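Local coordinates for protein Two-component sensor histidine kinase (Nostoc sp., PDB 3OLO) that probably senses a signal through its PAS domain and passes it on by ATP-dependent phosphorylation of a histidine in a two-component pathway, at residues A66-E71 with Y79-R84; A41-R44 with S49-Q52; F27-G30 with Q34-Y37. All coordinates share one frame; numbering follows the deposited sequence.

Contact 1 of 3, residues A66-E71 with Y79-R84; sequences ALHDWE and YTFKTR
An aromatic contact near the surface joins H68 to F81 and T83, where the turn leading into helix 70-76 leans on strand 78-86, outermost of the sheet within this chain. It illustrates how one imidazole can serve packing and polar roles at once. F81 approaches edge-on from the strand and sets CE2 over the centre of one imidazole face, a T-shaped pair with centroids 4.8 Å apart and planes at 67°. The nearest approach is F81 CE2 to H68 NE2, 3.6 Å. With CG between the backbone N and the carbonyl carbon (chi1 66°), F81 raises its ring off the strand toward the turn.

T83 comes from another side, placing OG1 at the imidazole edge, near its plane and 3.2 Å from H68 CE1. The clear polar partner of both residues is D62: one carboxylate oxygen bonds H68 NE2 and the other T83 OG1, linking turn and strand, and its charge would tend to favour a proton on NE2. W70 closes the group more loosely. Its CH2 lies 4.4 Å from F81 CZ, and its indole face receives H68 CB 3.8 Å above the plane. Without the imidazole, as with an alanine here, the edge of F81 would probably lose the face it meets, and D62 would be left with T83 alone of this pair.

D69 is the N-cap of helix 70-76, its OD1 accepting from E72 N, while W70 NE1 bonds F65 O and its indole meets the rings of W33 and F65. On the strand side, Y79, F81 and T83 hydrogen-bond through their backbones to L99, M97 and V95 of strand 92-104. The contact thus joins the turn before helix 70-76, and W70 at its start, to strand 78-86.

Contact 2 of 3, residues A41-R44 with S49-Q52; sequences ATCR and SREQ
C43 turns its thiol toward R50, and the contact is built round that one sulfur. SG sits 3.9 Å from R50 CA and 4.1 Å from R50 CB, and also lies over one face of the guanidinium, centred on it but 4.3 Å above its plane. The arginine therefore folds round the sulfur, with backbone and CB at one end and the flat head group at the other. Its chain leaves with CG opposite the backbone N (chi1 171°), runs extended, then bends at chi3 (-76°), which brings the guanidinium back over C43.

Polar bonds beyond the two segments fix that head group: R50 NH2 forms a salt bridge with D40 OD1 and a hydrogen bond with V38 O, tying helix 50-53 to the end of strand 35-38 (V38) and the first residue of helix 40-46 (D40). No hydrogen bond crosses between 41-44 and 49-52 themselves, so their meeting is one of packing, to which L53 adds by touching C43.

S49 sets the start of the second helix. Its OG accepts from Q52 N at 3.1 Å, while S49 N donates back to Q52 OE1 at 3.0 Å in a nearly straight bond, 177° at the hydrogen. This reciprocal pair is a capping box, here beginning the second of the two short consecutive helices that follow the first β-hairpin, as in other PAS domains.

Contact 3 of 3, residues F27-G30 with Q34-Y37; sequences FCLG and QFLY
Strands 25-29 and 35-38 form the first β-hairpin of the PAS fold, and a classic bulge interrupts its antiparallel ladder where L36 and Y37 both face C28. C28 is held through both its N-H and its carbonyl: C28 N donates to Y37 O at 2.9 Å, and C28 O accepts from L36 N. One residue further on, L29 pairs with F35 in a non-hydrogen-bonded position, and G30 N donates a hydrogen bond to Q34 O at 2.8 Å. That same oxygen also takes a CA-H...O contact from L29 CA.

On the face bearing L29 and F35, the rings carry the contact. F35 sends its edge at the face of F27, planes at 67°, with F35 CE1 3.8 Å from F27 CD1 and displaced toward the rim. L29 lies alongside F35, pointing the same way, and sets CD2 over the F35 ring in a CH-pi contact, 4.2 Å from the centroid. Near the turn, G30 has no side chain, and two neighbours close on it: L36 CD1 comes within 3.5 Å of G30 N, and Q34, bent at chi2 (-87°), folds its amide back until CD is 3.7 Å from G30 CA.

The C28 side looks toward the second subunit, whose L18 packs on C28 and whose F14 packs on L36 and Y37, while Y37 OH bonds H16 of its own chain. The chemistry thus implies a division of labour: backbone bonds set the register, while apolar groups build the domain interior on one face and contribute to the subunit interface on the other.

Overall arrangement
The three contacts come in series along the chain: contact 3 closes first, then contact 2, then contact 1. Contacts 2 and 3 adjoin, since helix 40-46 follows strand 35-38 directly and T42 OG1 packs 3.5 Å from F27 CD2. Contacts 1 and 3 both reach the five-stranded antiparallel sheet, at its two outermost strands within the chain, 78-86 and 35-38; their centres lie about 16 Å apart. Contacts 1 and 2 are about 22 Å apart between centres, on opposite sides of the chain's centre. Together they illustrate the PAS plan, strand order 2-1-5-4-3, in which short helices link the opening hairpin to the far edge of the sheet.

Contact 1 of 3, residues A66-E71 with Y79-R84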
loop_
_atom_site.group_PDB
_atom_site.type_symbol
_atom_site.label_atom_id
_atom_site.label_comp_id
_atom_site.label_asym_id
_atom_site.label_seq_id
_atom_site.Cartn_x
_atom_site.Cartn_y
_atom_site.Cartn_z
ATOM N N ALA A 66 -12.920 0.403 -23.593
ATOM C CA ALA A 66 -12.917 -0.315 -24.862
ATOM C C ALA A 66 -11.876 0.241 -25.833
ATOM O O ALA A 66 -11.603 -0.351 -26.873
ATOM C CB ALA A 66 -14.301 -0.286 -25.491
ATOM N N LEU A 67 -11.288 1.378 -25.488
ATOM C CA LEU A 67 -10.257 1.974 -26.331
ATOM C C LEU A 67 -8.884 1.325 -26.146
ATOM O O LEU A 67 -8.055 1.376 -27.047
ATOM C CB LEU A 67 -10.152 3.473 -26.057
ATOM C CG LEU A 67 -11.100 4.370 -26.854
ATOM C CD1 LEU A 67 -12.484 3.743 -27.020
ATOM C CD2 LEU A 67 -11.191 5.734 -26.185
ATOM N N HIS A 68 -8.641 0.728 -24.980
ATOM C CA HIS A 68 -7.332 0.155 -24.666
ATOM C C HIS A 68 -7.099 -1.155 -25.403
ATOM O O HIS A 68 -8.010 -1.964 -25.550
ATOM C CB HIS A 68 -7.210 -0.106 -23.168
ATOM C CG HIS A 68 -7.630 1.050 -22.322
ATOM N ND1 HIS A 68 -7.419 2.360 -22.698
ATOM C CD2 HIS A 68 -8.261 1.100 -21.126
ATOM C CE1 HIS A 68 -7.896 3.164 -21.766
ATOM N NE2 HIS A 68 -8.410 2.424 -20.799
ATOM N N ASP A 69 -5.872 -1.368 -25.858
ATOM C CA ASP A 69 -5.521 -2.621 -26.496
ATOM C C ASP A 69 -5.122 -3.592 -25.396
ATOM O O ASP A 69 -3.935 -3.864 -25.180
ATOM C CB ASP A 69 -4.382 -2.422 -27.489
ATOM C CG ASP A 69 -4.015 -3.702 -28.215
ATOM O OD1 ASP A 69 -4.343 -4.798 -27.710
ATOM O OD2 ASP A 69 -3.394 -3.608 -29.291
ATOM N N TRP A 70 -6.134 -4.105 -24.703
ATOM C CA TRP A 70 -5.933 -4.924 -23.515
ATOM C C TRP A 70 -4.999 -6.099 -23.758
ATOM O O TRP A 70 -4.152 -6.391 -22.921
ATOM C CB TRP A 70 -7.277 -5.427 -22.986
ATOM C CG TRP A 70 -8.065 -4.350 -22.336
ATOM C CD1 TRP A 70 -9.248 -3.822 -22.763
ATOM C CD2 TRP A 70 -7.716 -3.646 -21.142
ATOM N NE1 TRP A 70 -9.661 -2.837 -21.902
ATOM C CE2 TRP A 70 -8.737 -2.708 -20.898
ATOM C CE3 TRP A 70 -6.639 -3.719 -20.254
ATOM C CZ2 TRP A 70 -8.715 -1.852 -19.799
ATOM C CZ3 TRP A 70 -6.617 -2.870 -19.165
ATOM C CH2 TRP A 70 -7.648 -1.946 -18.949
ATOM N N GLU A 71 -5.156 -6.779 -24.889
ATOM C CA GLU A 71 -4.287 -7.907 -25.199
ATOM C C GLU A 71 -2.833 -7.484 -25.071
ATOM O O GLU A 71 -2.057 -8.098 -24.340
ATOM C CB GLU A 71 -4.541 -8.420 -26.609
ATOM C CG GLU A 71 -3.581 -9.526 -27.015
ATOM C CD GLU A 71 -4.280 -10.844 -27.270
ATOM O OE1 GLU A 71 -5.527 -10.886 -27.183
ATOM O OE2 GLU A 71 -3.579 -11.840 -27.556
ATOM N N TYR A 79 2.838 -1.815 -17.045
ATOM C CA TYR A 79 2.469 -0.766 -17.989
ATOM C C TYR A 79 1.754 0.392 -17.283
ATOM O O TYR A 79 0.993 0.177 -16.343
ATOM C CB TYR A 79 1.577 -1.379 -19.065
ATOM C CG TYR A 79 1.413 -0.541 -20.307
ATOM C CD1 TYR A 79 2.510 -0.188 -21.081
ATOM C CD2 TYR A 79 0.151 -0.127 -20.726
ATOM C CE1 TYR A 79 2.355 0.571 -22.233
ATOM C CE2 TYR A 79 -0.015 0.628 -21.876
ATOM C CZ TYR A 79 1.087 0.976 -22.624
ATOM O OH TYR A 79 0.924 1.724 -23.764
ATOM N N THR A 80 2.010 1.617 -17.739
ATOM C CA THR A 80 1.399 2.821 -17.172
ATOM C C THR A 80 0.803 3.627 -18.320
ATOM O O THR A 80 1.460 3.803 -19.348
ATOM C CB THR A 80 2.442 3.708 -16.412
ATOM O OG1 THR A 80 2.891 3.035 -15.233
ATOM C CG2 THR A 80 1.836 5.057 -15.996
ATOM N N PHE A 81 -0.430 4.108 -18.159
ATOM C CA PHE A 81 -1.078 4.897 -19.207
ATOM C C PHE A 81 -2.260 5.710 -18.661
ATOM O O PHE A 81 -2.719 5.471 -17.547
ATOM C CB PHE A 81 -1.552 3.980 -20.337
ATOM C CG PHE A 81 -2.646 3.038 -19.929
ATOM C CD1 PHE A 81 -2.348 1.822 -19.343
ATOM C CD2 PHE A 81 -3.975 3.373 -20.119
ATOM C CE1 PHE A 81 -3.353 0.953 -18.964
ATOM C CE2 PHE A 81 -4.985 2.510 -19.736
ATOM C CZ PHE A 81 -4.673 1.298 -19.158
ATOM N N LYS A 82 -2.748 6.666 -19.453
ATOM C CA LYS A 82 -3.834 7.547 -19.021
ATOM C C LYS A 82 -5.174 7.045 -19.512
ATOM O O LYS A 82 -5.298 6.566 -20.637
ATOM C CB LYS A 82 -3.672 8.957 -19.594
ATOM C CG LYS A 82 -2.315 9.568 -19.437
ATOM C CD LYS A 82 -2.132 10.206 -18.077
ATOM C CE LYS A 82 -0.660 10.374 -17.781
ATOM N NZ LYS A 82 -0.012 9.039 -17.712
ATOM N N THR A 83 -6.192 7.192 -18.680
ATOM C CA THR A 83 -7.546 7.060 -19.169
ATOM C C THR A 83 -8.443 8.022 -18.397
ATOM O O THR A 83 -7.969 8.742 -17.525
ATOM C CB THR A 83 -8.023 5.618 -19.045
ATOM O OG1 THR A 83 -9.197 5.431 -19.846
ATOM C CG2 THR A 83 -8.297 5.265 -17.586
ATOM N N ARG A 84 -9.726 8.060 -18.737
ATOM C CA ARG A 84 -10.690 8.868 -17.990
ATOM C C ARG A 84 -11.547 7.951 -17.144
ATOM O O ARG A 84 -11.971 6.898 -17.611
ATOM C CB ARG A 84 -11.594 9.658 -18.940
ATOM C CG ARG A 84 -10.848 10.641 -19.840
ATOM C CD ARG A 84 -11.807 11.391 -20.740
ATOM N NE ARG A 84 -12.437 10.511 -21.717
ATOM C CZ ARG A 84 -13.616 10.745 -22.293
ATOM N NH1 ARG A 84 -14.317 11.834 -21.989
ATOM N NH2 ARG A 84 -14.100 9.879 -23.171
#

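Contact 2 of 3, residues A41-R44 with S49-Q52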
loop_
_atom_site.group_PDB
_atom_site.type_symbol
_atom_site.label_atom_id
_atom_site.label_comp_id
_atom_site.label_asym_id
_atom_site.label_seq_id
_atom_site.Cartn_x
_atom_site.Cartn_y
_atom_site.Cartn_z
ATOM N N ALA A 41 -8.669 4.854 -0.529
ATOM C CA ALA A 41 -8.442 5.940 -1.487
ATOM C C ALA A 41 -9.172 5.685 -2.819
ATOM O O ALA A 41 -9.662 6.620 -3.449
ATOM C CB ALA A 41 -6.934 6.170 -1.723
ATOM N N THR A 42 -9.250 4.425 -3.245
ATOM C CA THR A 42 -10.023 4.074 -4.437
ATOM C C THR A 42 -11.532 4.327 -4.268
ATOM O O THR A 42 -12.192 4.803 -5.184
ATOM C CB THR A 42 -9.816 2.593 -4.819
ATOM O OG1 THR A 42 -8.472 2.401 -5.257
ATOM C CG2 THR A 42 -10.758 2.188 -5.954
ATOM N N CYS A 43 -12.079 3.993 -3.105
ATOM C CA CYS A 43 -13.480 4.301 -2.832
ATOM C C CYS A 43 -13.697 5.811 -2.899
ATOM O O CYS A 43 -14.631 6.276 -3.538
ATOM C CB CYS A 43 -13.892 3.737 -1.477
ATOM S SG CYS A 43 -13.572 1.963 -1.368
ATOM N N ARG A 44 -12.803 6.580 -2.286
ATOM C CA ARG A 44 -12.930 8.029 -2.314
ATOM C C ARG A 44 -12.892 8.583 -3.744
ATOM O O ARG A 44 -13.689 9.443 -4.109
ATOM C CB ARG A 44 -11.828 8.691 -1.482
ATOM C CG ARG A 44 -11.910 10.222 -1.532
ATOM C CD ARG A 44 -10.573 10.911 -1.319
ATOM N NE ARG A 44 -10.618 12.279 -1.846
ATOM C CZ ARG A 44 -10.276 12.636 -3.086
ATOM N NH1 ARG A 44 -9.833 11.730 -3.966
ATOM N NH2 ARG A 44 -10.369 13.913 -3.447
ATOM N N SER A 49 -18.929 2.911 -2.780
ATOM C CA SER A 49 -18.619 2.247 -1.532
ATOM C C SER A 49 -17.849 0.983 -1.865
ATOM O O SER A 49 -17.855 0.525 -3.013
ATOM C CB SER A 49 -19.902 1.886 -0.790
ATOM O OG SER A 49 -20.495 0.745 -1.383
ATOM N N ARG A 50 -17.188 0.419 -0.865
ATOM C CA ARG A 50 -16.372 -0.760 -1.083
ATOM C C ARG A 50 -17.260 -1.896 -1.547
ATOM O O ARG A 50 -16.907 -2.628 -2.452
ATOM C CB ARG A 50 -15.630 -1.171 0.187
ATOM C CG ARG A 50 -14.939 -2.539 0.053
ATOM C CD ARG A 50 -13.918 -2.819 1.153
ATOM N NE ARG A 50 -12.672 -2.085 0.957
ATOM C CZ ARG A 50 -12.341 -0.968 1.599
ATOM N NH1 ARG A 50 -13.164 -0.432 2.490
ATOM N NH2 ARG A 50 -11.179 -0.389 1.353
ATOM N N GLU A 51 -18.425 -2.036 -0.931
ATOM C CA GLU A 51 -19.316 -3.128 -1.269
ATOM C C GLU A 51 -19.844 -2.970 -2.696
ATOM O O GLU A 51 -20.114 -3.962 -3.372
ATOM C CB GLU A 51 -20.473 -3.203 -0.271
ATOM C CG GLU A 51 -20.035 -3.420 1.177
ATOM C CD GLU A 51 -19.510 -4.826 1.437
ATOM O OE1 GLU A 51 -20.292 -5.677 1.922
ATOM O OE2 GLU A 51 -18.313 -5.081 1.169
ATOM N N GLN A 52 -19.989 -1.731 -3.157
ATOM C CA GLN A 52 -20.419 -1.489 -4.534
ATOM C C GLN A 52 -19.317 -1.887 -5.505
ATOM O O GLN A 52 -19.564 -2.587 -6.482
ATOM C CB GLN A 52 -20.768 -0.019 -4.757
ATOM C CG GLN A 52 -22.119 0.394 -4.230
ATOM C CD GLN A 52 -22.397 1.857 -4.462
ATOM O OE1 GLN A 52 -21.776 2.718 -3.845
ATOM N NE2 GLN A 52 -23.343 2.154 -5.349
#

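Contact 3 of 3, residues F27-G30 with Q34-Y37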
loop_
_atom_site.group_PDB
_atom_site.type_symbol
_atom_site.label_atom_id
_atom_site.label_comp_id
_atom_site.label_asym_id
_atom_site.label_seq_id
_atom_site.Cartn_x
_atom_site.Cartn_y
_atom_site.Cartn_z
ATOM N N PHE A 27 -5.771 -0.837 -6.216
ATOM C CA PHE A 27 -6.766 -1.910 -6.229
ATOM C C PHE A 27 -6.326 -3.090 -7.070
ATOM O O PHE A 27 -5.377 -2.989 -7.839
ATOM C CB PHE A 27 -8.123 -1.390 -6.712
ATOM C CG PHE A 27 -8.091 -0.771 -8.082
ATOM C CD1 PHE A 27 -8.143 -1.560 -9.218
ATOM C CD2 PHE A 27 -8.029 0.608 -8.231
ATOM C CE1 PHE A 27 -8.132 -0.983 -10.493
ATOM C CE2 PHE A 27 -8.015 1.193 -9.490
ATOM C CZ PHE A 27 -8.061 0.399 -10.623
ATOM N N CYS A 28 -7.014 -4.215 -6.900
ATOM C CA CYS A 28 -6.721 -5.419 -7.671
ATOM C C CYS A 28 -7.897 -5.782 -8.570
ATOM O O CYS A 28 -9.034 -5.722 -8.141
ATOM C CB CYS A 28 -6.411 -6.588 -6.738
ATOM S SG CYS A 28 -4.835 -6.431 -5.874
ATOM N N LEU A 29 -7.593 -6.139 -9.814
ATOM C CA LEU A 29 -8.571 -6.616 -10.780
ATOM C C LEU A 29 -8.310 -8.082 -11.087
ATOM O O LEU A 29 -7.159 -8.489 -11.186
ATOM C CB LEU A 29 -8.438 -5.833 -12.082
ATOM C CG LEU A 29 -8.597 -4.323 -11.973
ATOM C CD1 LEU A 29 -8.190 -3.647 -13.283
ATOM C CD2 LEU A 29 -10.032 -3.993 -11.599
ATOM N N GLY A 30 -9.376 -8.864 -11.247
ATOM C CA GLY A 30 -9.270 -10.243 -11.695
ATOM C C GLY A 30 -9.096 -10.318 -13.203
ATOM O O GLY A 30 -8.990 -9.299 -13.879
ATOM N N GLN A 34 -12.815 -7.520 -13.187
ATOM C CA GLN A 34 -13.649 -7.338 -12.000
ATOM C C GLN A 34 -12.780 -6.894 -10.818
ATOM O O GLN A 34 -11.683 -7.403 -10.636
ATOM C CB GLN A 34 -14.391 -8.636 -11.652
ATOM C CG GLN A 34 -13.532 -9.779 -11.073
ATOM C CD GLN A 34 -12.894 -10.675 -12.137
ATOM O OE1 GLN A 34 -12.344 -10.199 -13.128
ATOM N NE2 GLN A 34 -12.968 -11.986 -11.925
ATOM N N PHE A 35 -13.252 -5.929 -10.032
ATOM C CA PHE A 35 -12.559 -5.559 -8.799
ATOM C C PHE A 35 -12.550 -6.736 -7.817
ATOM O O PHE A 35 -13.550 -7.420 -7.646
ATOM C CB PHE A 35 -13.232 -4.357 -8.135
ATOM C CG PHE A 35 -13.146 -3.095 -8.935
ATOM C CD1 PHE A 35 -11.985 -2.324 -8.918
ATOM C CD2 PHE A 35 -14.229 -2.671 -9.702
ATOM C CE1 PHE A 35 -11.898 -1.148 -9.659
ATOM C CE2 PHE A 35 -14.161 -1.507 -10.451
ATOM C CZ PHE A 35 -12.986 -0.733 -10.430
ATOM N N LEU A 36 -11.414 -6.960 -7.170
ATOM C CA LEU A 36 -11.283 -8.034 -6.192
ATOM C C LEU A 36 -10.971 -7.451 -4.831
ATOM O O LEU A 36 -11.322 -8.020 -3.795
ATOM C CB LEU A 36 -10.153 -8.988 -6.585
ATOM C CG LEU A 36 -10.311 -9.677 -7.937
ATOM C CD1 LEU A 36 -9.097 -10.538 -8.219
ATOM C CD2 LEU A 36 -11.584 -10.504 -7.977
ATOM N N TYR A 37 -10.286 -6.317 -4.843
ATOM C CA TYR A 37 -9.881 -5.659 -3.622
ATOM C C TYR A 37 -9.664 -4.190 -3.938
ATOM O O TYR A 37 -9.067 -3.862 -4.951
ATOM C CB TYR A 37 -8.588 -6.287 -3.081
ATOM C CG TYR A 37 -8.171 -5.678 -1.776
ATOM C CD1 TYR A 37 -7.475 -4.479 -1.741
ATOM C CD2 TYR A 37 -8.510 -6.275 -0.572
ATOM C CE1 TYR A 37 -7.106 -3.901 -0.533
ATOM C CE2 TYR A 37 -8.143 -5.708 0.631
ATOM C CZ TYR A 37 -7.449 -4.521 0.645
ATOM O OH TYR A 37 -7.104 -3.951 1.844
#